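Local coordinates for protein nucleoporin NUP170 (Chaetomium thermophilum, PDB 5HAX) that probably serves as a scaffold nucleoporin of the nuclear pore complex, built from a beta-propeller and an alpha-helical domain, at residues 595-607 and 619-632. Sequence-based numbering, arbitrary orientation.
Sequences LTRLVRTLWKAKV and TIPTSKLVTIQENV
I628 meets L602 because its CG1 stands anti to the carbonyl carbon (chi1 -67°) and the chain then runs extended, sending CD1 tip to tip against L602 CD1. These two methyls are 3.4 Å apart, tighter than a usual carbon contact. L602 CD2 touches L625 CD2 at 3.8 Å where the two side chains cross obliquely. I620 closes the same apolar patch, with CG1 3.7 Å from L602 CD1. Further along, the side chains of I628 and V599 cross at about a right angle, I628 CG2 against V599 CG1, and L598 CD2 lies 3.8 Å from N631 CB. A water takes part here: it donates to L598 O and weakly accepts from N631 ND2.

The far end of the contact is polar. T619 OG1, set beside its own backbone N, donates to K606 O at 2.6 Å, coming from above the carbonyl plane. Q609 NE2 donates to the same hydroxyl. T619 N gives V607 O a nearly straight bond of 3.1 Å (167°). A second water accepts from I620 N. A valine in place of T619 would probably leave K606 O without its hydroxyl donor and Q609 NE2 without this acceptor.

Y717 of helix 717-722 covers I620 and L625, and I686 of helix 663-694 packs on I628. Helix segments 595-599 and 622-632 run antiparallel at 168°, their axes 10.0 Å apart. They are neighbouring helices of an alpha-helical domain, linked through a segment with two short strands, 608-609 and 617-618, consistent with the alpha-helical stack found beside the beta-propeller in this nucleoporin family.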
ATOM      1  N   LEU A 595       3.720  22.243  -3.527  1.00 47.57           N
ATOM      2  CA  LEU A 595       2.486  22.613  -4.216  1.00 44.63           C
ATOM      3  C   LEU A 595       2.092  21.567  -5.251  1.00 43.55           C
ATOM      4  O   LEU A 595       0.915  21.197  -5.352  1.00 44.15           O
ATOM      5  CB  LEU A 595       2.644  23.981  -4.880  1.00 50.86           C
ATOM      6  CG  LEU A 595       1.467  24.434  -5.751  1.00 48.77           C
ATOM      7  CD1 LEU A 595       0.189  24.507  -4.930  1.00 48.99           C
ATOM      8  CD2 LEU A 595       1.772  25.772  -6.405  1.00 46.00           C
ATOM      9  N   THR A 596       3.059  21.092  -6.038  1.00 39.12           N
ATOM     10  CA  THR A 596       2.766  20.081  -7.049  1.00 50.05           C
ATOM     11  C   THR A 596       2.145  18.845  -6.417  1.00 42.33           C
ATOM     12  O   THR A 596       1.131  18.328  -6.899  1.00 43.91           O
ATOM     13  CB  THR A 596       4.044  19.708  -7.801  1.00 49.62           C
ATOM     14  OG1 THR A 596       4.557  20.863  -8.478  1.00 46.74           O
ATOM     15  CG2 THR A 596       3.774  18.599  -8.820  1.00 51.10           C
ATOM     16  N   ARG A 597       2.740  18.362  -5.326  1.00 39.53           N
ATOM     17  CA  ARG A 597       2.261  17.137  -4.697  1.00 42.47           C
ATOM     18  C   ARG A 597       0.876  17.322  -4.090  1.00 46.16           C
ATOM     19  O   ARG A 597       0.127  16.349  -3.948  1.00 51.30           O
ATOM     20  CB  ARG A 597       3.270  16.674  -3.644  1.00 36.71           C
ATOM     21  CG  ARG A 597       4.568  16.158  -4.256  1.00 38.10           C
ATOM     22  CD  ARG A 597       5.665  15.947  -3.219  1.00 41.15           C
ATOM     23  NE  ARG A 597       6.827  15.269  -3.798  1.00 38.14           N
ATOM     24  CZ  ARG A 597       7.968  15.044  -3.152  1.00 37.70           C
ATOM     25  NH1 ARG A 597       8.118  15.447  -1.896  1.00 40.33           N
ATOM     26  NH2 ARG A 597       8.965  14.419  -3.764  1.00 42.76           N
ATOM     27  N   LEU A 598       0.508  18.556  -3.740  1.00 45.14           N
ATOM     28  CA  LEU A 598      -0.834  18.805  -3.223  1.00 45.51           C
ATOM     29  C   LEU A 598      -1.902  18.659  -4.305  1.00 41.83           C
ATOM     30  O   LEU A 598      -3.060  18.363  -3.987  1.00 44.59           O
ATOM     31  CB  LEU A 598      -0.917  20.199  -2.597  1.00 44.43           C
ATOM     32  CG  LEU A 598      -0.156  20.449  -1.294  1.00 52.21           C
ATOM     33  CD1 LEU A 598      -0.353  21.896  -0.867  1.00 57.73           C
ATOM     34  CD2 LEU A 598      -0.589  19.500  -0.183  1.00 46.67           C
ATOM     35  N   VAL A 599      -1.544  18.858  -5.577  1.00 42.86           N
ATOM     36  CA  VAL A 599      -2.510  18.851  -6.670  1.00 44.49           C
ATOM     37  C   VAL A 599      -2.220  17.763  -7.702  1.00 47.84           C
ATOM     38  O   VAL A 599      -2.809  17.774  -8.785  1.00 43.41           O
ATOM     39  CB  VAL A 599      -2.582  20.231  -7.357  1.00 45.29           C
ATOM     40  CG1 VAL A 599      -2.954  21.310  -6.351  1.00 44.50           C
ATOM     41  CG2 VAL A 599      -1.270  20.564  -8.058  1.00 39.11           C
ATOM     42  N   ARG A 600      -1.331  16.815  -7.391  1.00 46.73           N
ATOM     43  CA  ARG A 600      -0.938  15.827  -8.393  1.00 45.88           C
ATOM     44  C   ARG A 600      -2.118  14.973  -8.848  1.00 45.00           C
ATOM     45  O   ARG A 600      -2.166  14.555 -10.010  1.00 46.77           O
ATOM     46  CB  ARG A 600       0.183  14.940  -7.847  1.00 49.37           C
ATOM     47  CG  ARG A 600      -0.270  13.921  -6.820  1.00 48.41           C
ATOM     48  CD  ARG A 600       0.900  13.393  -6.002  1.00 42.37           C
ATOM     49  NE  ARG A 600       1.956  12.821  -6.836  1.00 46.17           N
ATOM     50  CZ  ARG A 600       2.029  11.540  -7.197  1.00 50.09           C
ATOM     51  NH1 ARG A 600       3.036  11.125  -7.955  1.00 50.01           N
ATOM     52  NH2 ARG A 600       1.106  10.672  -6.805  1.00 46.07           N
ATOM     53  N   THR A 601      -3.080  14.709  -7.959  1.00 41.96           N
ATOM     54  CA  THR A 601      -4.259  13.939  -8.344  1.00 47.02           C
ATOM     55  C   THR A 601      -5.217  14.727  -9.230  1.00 50.40           C
ATOM     56  O   THR A 601      -6.115  14.123  -9.826  1.00 49.53           O
ATOM     57  CB  THR A 601      -5.019  13.461  -7.103  1.00 50.47           C
ATOM     58  OG1 THR A 601      -5.496  14.593  -6.363  1.00 64.66           O
ATOM     59  CG2 THR A 601      -4.127  12.608  -6.209  1.00 57.73           C
ATOM     60  N   LEU A 602      -5.044  16.046  -9.332  1.00 53.68           N
ATOM     61  CA  LEU A 602      -5.951  16.928 -10.060  1.00 52.06           C
ATOM     62  C   LEU A 602      -5.414  17.333 -11.426  1.00 45.04           C
ATOM     63  O   LEU A 602      -6.125  17.228 -12.429  1.00 47.92           O
ATOM     64  CB  LEU A 602      -6.209  18.195  -9.236  1.00 51.00           C
ATOM     65  CG  LEU A 602      -7.564  18.352  -8.551  1.00 59.45           C
ATOM     66  CD1 LEU A 602      -7.906  17.120  -7.736  1.00 64.43           C
ATOM     67  CD2 LEU A 602      -7.544  19.592  -7.669  1.00 56.43           C
ATOM     68  N   TRP A 603      -4.156  17.778 -11.465  1.00 48.29           N
ATOM     69  CA  TRP A 603      -3.587  18.517 -12.586  1.00 50.70           C
ATOM     70  C   TRP A 603      -4.002  17.981 -13.954  1.00 53.32           C
ATOM     71  O   TRP A 603      -4.671  18.676 -14.729  1.00 53.49           O
ATOM     72  CB  TRP A 603      -2.062  18.505 -12.441  1.00 44.25           C
ATOM     73  CG  TRP A 603      -1.357  19.544 -13.245  1.00 48.39           C
ATOM     74  CD1 TRP A 603      -0.624  19.345 -14.375  1.00 51.96           C
ATOM     75  CD2 TRP A 603      -1.309  20.950 -12.975  1.00 47.18           C
ATOM     76  NE1 TRP A 603      -0.118  20.539 -14.827  1.00 53.75           N
ATOM     77  CE2 TRP A 603      -0.526  21.540 -13.985  1.00 49.84           C
ATOM     78  CE3 TRP A 603      -1.848  21.765 -11.976  1.00 50.24           C
ATOM     79  CZ2 TRP A 603      -0.270  22.908 -14.028  1.00 51.16           C
ATOM     80  CZ3 TRP A 603      -1.595  23.126 -12.021  1.00 48.27           C
ATOM     81  CH2 TRP A 603      -0.813  23.682 -13.041  1.00 54.82           C
ATOM     82  N   LYS A 604      -3.614  16.749 -14.270  1.00 51.03           N
ATOM     83  CA  LYS A 604      -3.854  16.183 -15.592  1.00 52.76           C
ATOM     84  C   LYS A 604      -5.211  15.503 -15.716  1.00 47.42           C
ATOM     85  O   LYS A 604      -5.533  14.992 -16.793  1.00 62.28           O
ATOM     86  CB  LYS A 604      -2.745  15.184 -15.942  1.00 52.79           C
ATOM     87  CG  LYS A 604      -1.371  15.817 -16.107  1.00 54.97           C
ATOM     88  CD  LYS A 604      -1.303  16.701 -17.345  1.00 52.77           C
ATOM     89  CE  LYS A 604       0.077  17.313 -17.514  1.00 53.11           C
ATOM     90  NZ  LYS A 604       0.181  18.105 -18.768  1.00 59.48           N
ATOM     91  N   ALA A 605      -6.013  15.490 -14.656  1.00 49.52           N
ATOM     92  CA  ALA A 605      -7.311  14.837 -14.696  1.00 49.73           C
ATOM     93  C   ALA A 605      -8.348  15.720 -15.379  1.00 62.20           C
ATOM     94  O   ALA A 605      -8.300  16.951 -15.301  1.00 55.95           O
ATOM     95  CB  ALA A 605      -7.782  14.499 -13.282  1.00 55.20           C
ATOM     96  N   LYS A 606      -9.291  15.073 -16.061  1.00 61.05           N
ATOM     97  CA  LYS A 606     -10.453  15.773 -16.587  1.00 66.97           C
ATOM     98  C   LYS A 606     -11.319  16.271 -15.437  1.00 65.33           C
ATOM     99  O   LYS A 606     -11.433  15.627 -14.393  1.00 64.03           O
ATOM    100  CB  LYS A 606     -11.276  14.854 -17.491  1.00 65.83           C
ATOM    101  CG  LYS A 606     -10.508  14.240 -18.651  1.00 65.10           C
ATOM    102  CD  LYS A 606     -10.055  15.289 -19.651  1.00 70.62           C
ATOM    103  CE  LYS A 606      -9.460  14.642 -20.892  1.00 69.47           C
ATOM    104  NZ  LYS A 606      -8.881  15.646 -21.824  1.00 84.03           N
ATOM    105  N   VAL A 607     -11.940  17.435 -15.636  1.00 61.34           N
ATOM    106  CA  VAL A 607     -12.776  18.003 -14.582  1.00 62.76           C
ATOM    107  C   VAL A 607     -14.055  17.189 -14.413  1.00 66.84           C
ATOM    108  O   VAL A 607     -14.513  16.962 -13.286  1.00 62.31           O
ATOM    109  CB  VAL A 607     -13.088  19.482 -14.878  1.00 65.94           C
ATOM    110  CG1 VAL A 607     -13.974  20.067 -13.785  1.00 61.47           C
ATOM    111  CG2 VAL A 607     -11.800  20.283 -15.004  1.00 60.51           C
ATOM    112  N   THR A 619     -15.005  14.182 -12.010  1.00 65.62           N
ATOM    113  CA  THR A 619     -13.974  13.150 -11.943  1.00 66.27           C
ATOM    114  C   THR A 619     -13.460  12.978 -10.520  1.00 69.99           C
ATOM    115  O   THR A 619     -13.295  11.849 -10.044  1.00 61.08           O
ATOM    116  CB  THR A 619     -12.815  13.502 -12.873  1.00 66.79           C
ATOM    117  OG1 THR A 619     -13.320  13.883 -14.159  1.00 68.98           O
ATOM    118  CG2 THR A 619     -11.869  12.316 -13.025  1.00 70.74           C
ATOM    119  N   ILE A 620     -13.198  14.079  -9.833  1.00 61.49           N
ATOM    120  CA  ILE A 620     -12.631  14.060  -8.487  1.00 64.90           C
ATOM    121  C   ILE A 620     -13.771  14.219  -7.486  1.00 62.01           C
ATOM    122  O   ILE A 620     -14.581  15.143  -7.640  1.00 69.15           O
ATOM    123  CB  ILE A 620     -11.588  15.177  -8.298  1.00 62.14           C
ATOM    124  CG1 ILE A 620     -10.549  15.141  -9.427  1.00 61.39           C
ATOM    125  CG2 ILE A 620     -10.921  15.047  -6.933  1.00 61.65           C
ATOM    126  CD1 ILE A 620      -9.760  13.844  -9.512  1.00 61.09           C
ATOM    127  N   PRO A 621     -13.874  13.360  -6.470  1.00 62.01           N
ATOM    128  CA  PRO A 621     -14.912  13.553  -5.451  1.00 72.62           C
ATOM    129  C   PRO A 621     -14.798  14.916  -4.781  1.00 71.74           C
ATOM    130  O   PRO A 621     -13.702  15.442  -4.578  1.00 66.33           O
ATOM    131  CB  PRO A 621     -14.659  12.409  -4.456  1.00 65.19           C
ATOM    132  CG  PRO A 621     -13.337  11.812  -4.837  1.00 63.70           C
ATOM    133  CD  PRO A 621     -13.155  12.089  -6.285  1.00 66.30           C
ATOM    134  N   THR A 622     -15.959  15.485  -4.438  1.00 68.98           N
ATOM    135  CA  THR A 622     -15.994  16.824  -3.858  1.00 73.87           C
ATOM    136  C   THR A 622     -15.198  16.890  -2.561  1.00 70.77           C
ATOM    137  O   THR A 622     -14.494  17.874  -2.306  1.00 64.75           O
ATOM    138  CB  THR A 622     -17.441  17.250  -3.605  1.00 70.10           C
ATOM    139  OG1 THR A 622     -18.050  16.344  -2.677  1.00 73.18           O
ATOM    140  CG2 THR A 622     -18.240  17.257  -4.903  1.00 67.05           C
ATOM    141  N   SER A 623     -15.302  15.853  -1.725  1.00 63.40           N
ATOM    142  CA  SER A 623     -14.579  15.845  -0.458  1.00 64.23           C
ATOM    143  C   SER A 623     -13.077  15.949  -0.673  1.00 65.38           C
ATOM    144  O   SER A 623     -12.374  16.568   0.135  1.00 60.41           O
ATOM    145  CB  SER A 623     -14.914  14.576   0.325  1.00 72.37           C
ATOM    146  OG  SER A 623     -14.503  13.422  -0.388  1.00 90.33           O
ATOM    147  N   LYS A 624     -12.568  15.355  -1.754  1.00 62.82           N
ATOM    148  CA  LYS A 624     -11.146  15.458  -2.053  1.00 67.58           C
ATOM    149  C   LYS A 624     -10.784  16.864  -2.513  1.00 58.59           C
ATOM    150  O   LYS A 624      -9.710  17.375  -2.177  1.00 56.81           O
ATOM    151  CB  LYS A 624     -10.767  14.427  -3.116  1.00 64.10           C
ATOM    152  CG  LYS A 624      -9.277  14.334  -3.394  1.00 69.56           C
ATOM    153  CD  LYS A 624      -8.522  13.747  -2.214  1.00 68.87           C
ATOM    154  CE  LYS A 624      -7.029  13.712  -2.481  1.00 63.37           C
ATOM    155  NZ  LYS A 624      -6.386  12.512  -1.880  1.00 77.15           N
ATOM    156  N   LEU A 625     -11.664  17.503  -3.286  1.00 59.01           N
ATOM    157  CA  LEU A 625     -11.405  18.868  -3.730  1.00 58.81           C
ATOM    158  C   LEU A 625     -11.347  19.835  -2.555  1.00 54.96           C
ATOM    159  O   LEU A 625     -10.582  20.807  -2.590  1.00 51.10           O
ATOM    160  CB  LEU A 625     -12.476  19.305  -4.728  1.00 57.86           C
ATOM    161  CG  LEU A 625     -12.438  18.604  -6.088  1.00 65.33           C
ATOM    162  CD1 LEU A 625     -13.714  18.877  -6.869  1.00 61.25           C
ATOM    163  CD2 LEU A 625     -11.216  19.035  -6.889  1.00 57.87           C
ATOM    164  N   VAL A 626     -12.136  19.584  -1.508  1.00 55.58           N
ATOM    165  CA  VAL A 626     -12.136  20.463  -0.342  1.00 60.56           C
ATOM    166  C   VAL A 626     -10.790  20.402   0.369  1.00 53.89           C
ATOM    167  O   VAL A 626     -10.172  21.436   0.648  1.00 60.21           O
ATOM    168  CB  VAL A 626     -13.291  20.089   0.607  1.00 61.60           C
ATOM    169  CG1 VAL A 626     -13.164  20.825   1.941  1.00 63.41           C
ATOM    170  CG2 VAL A 626     -14.631  20.393  -0.044  1.00 60.68           C
ATOM    171  N   THR A 627     -10.322  19.192   0.684  1.00 59.72           N
ATOM    172  CA  THR A 627      -9.061  19.050   1.406  1.00 61.81           C
ATOM    173  C   THR A 627      -7.902  19.640   0.613  1.00 50.73           C
ATOM    174  O   THR A 627      -7.028  20.305   1.180  1.00 55.56           O
ATOM    175  CB  THR A 627      -8.794  17.578   1.722  1.00 66.25           C
ATOM    176  OG1 THR A 627      -8.690  16.835   0.501  1.00 72.79           O
ATOM    177  CG2 THR A 627      -9.913  16.997   2.575  1.00 56.29           C
ATOM    178  N   ILE A 628      -7.876  19.405  -0.700  1.00 46.67           N
ATOM    179  CA  ILE A 628      -6.828  19.983  -1.538  1.00 49.01           C
ATOM    180  C   ILE A 628      -6.855  21.503  -1.430  1.00 54.65           C
ATOM    181  O   ILE A 628      -5.818  22.148  -1.238  1.00 44.61           O
ATOM    182  CB  ILE A 628      -6.988  19.517  -2.996  1.00 53.96           C
ATOM    183  CG1 ILE A 628      -6.731  18.012  -3.100  1.00 51.66           C
ATOM    184  CG2 ILE A 628      -6.031  20.276  -3.915  1.00 49.46           C
ATOM    185  CD1 ILE A 628      -7.083  17.424  -4.448  1.00 47.50           C
ATOM    186  N   GLN A 629      -8.048  22.093  -1.545  1.00 50.25           N
ATOM    187  CA  GLN A 629      -8.174  23.544  -1.453  1.00 48.56           C
ATOM    188  C   GLN A 629      -7.712  24.053  -0.093  1.00 48.93           C
ATOM    189  O   GLN A 629      -7.007  25.066  -0.009  1.00 49.33           O
ATOM    190  CB  GLN A 629      -9.620  23.961  -1.711  1.00 54.10           C
ATOM    191  CG  GLN A 629      -9.858  25.452  -1.565  1.00 58.61           C
ATOM    192  CD  GLN A 629     -11.252  25.862  -1.987  1.00 50.54           C
ATOM    193  OE1 GLN A 629     -11.428  26.828  -2.730  1.00 66.16           O
ATOM    194  NE2 GLN A 629     -12.253  25.133  -1.511  1.00 57.09           N
ATOM    195  N   GLU A 630      -8.111  23.373   0.982  1.00 47.27           N
ATOM    196  CA  GLU A 630      -7.669  23.773   2.313  1.00 60.63           C
ATOM    197  C   GLU A 630      -6.151  23.744   2.417  1.00 55.18           C
ATOM    198  O   GLU A 630      -5.541  24.667   2.970  1.00 52.17           O
ATOM    199  CB  GLU A 630      -8.294  22.860   3.369  1.00 53.61           C
ATOM    200  CG  GLU A 630      -9.793  23.042   3.541  1.00 69.06           C
ATOM    201  CD  GLU A 630     -10.385  22.065   4.540  1.00 79.37           C
ATOM    202  OE1 GLU A 630      -9.624  21.245   5.096  1.00 78.92           O
ATOM    203  OE2 GLU A 630     -11.612  22.116   4.767  1.00 88.07           O
ATOM    204  N   ASN A 631      -5.522  22.692   1.886  1.00 53.73           N
ATOM    205  CA  ASN A 631      -4.067  22.600   1.924  1.00 52.09           C
ATOM    206  C   ASN A 631      -3.421  23.741   1.147  1.00 43.35           C
ATOM    207  O   ASN A 631      -2.455  24.352   1.618  1.00 43.46           O
ATOM    208  CB  ASN A 631      -3.607  21.250   1.370  1.00 51.65           C
ATOM    209  CG  ASN A 631      -3.904  20.099   2.313  1.00 56.79           C
ATOM    210  OD1 ASN A 631      -4.084  20.291   3.515  1.00 52.26           O
ATOM    211  ND2 ASN A 631      -3.946  18.888   1.769  1.00 48.32           N
ATOM    212  N   VAL A 632      -3.936  24.037  -0.050  1.00 43.54           N
ATOM    213  CA  VAL A 632      -3.395  25.144  -0.836  1.00 51.63           C
ATOM    214  C   VAL A 632      -3.557  26.457  -0.082  1.00 49.21           C
ATOM    215  O   VAL A 632      -2.647  27.294  -0.061  1.00 42.63           O
ATOM    216  CB  VAL A 632      -4.079  25.201  -2.217  1.00 50.40           C
ATOM    217  CG1 VAL A 632      -3.681  26.468  -2.972  1.00 51.27           C
ATOM    218  CG2 VAL A 632      -3.733  23.963  -3.037  1.00 47.39           C
TER
HETATM  219  O   HOH W   1      -3.605  17.802  -1.384  1.00 50.70           O
HETATM  220  O   HOH W   2     -13.560  16.847 -10.949  1.00 58.94           O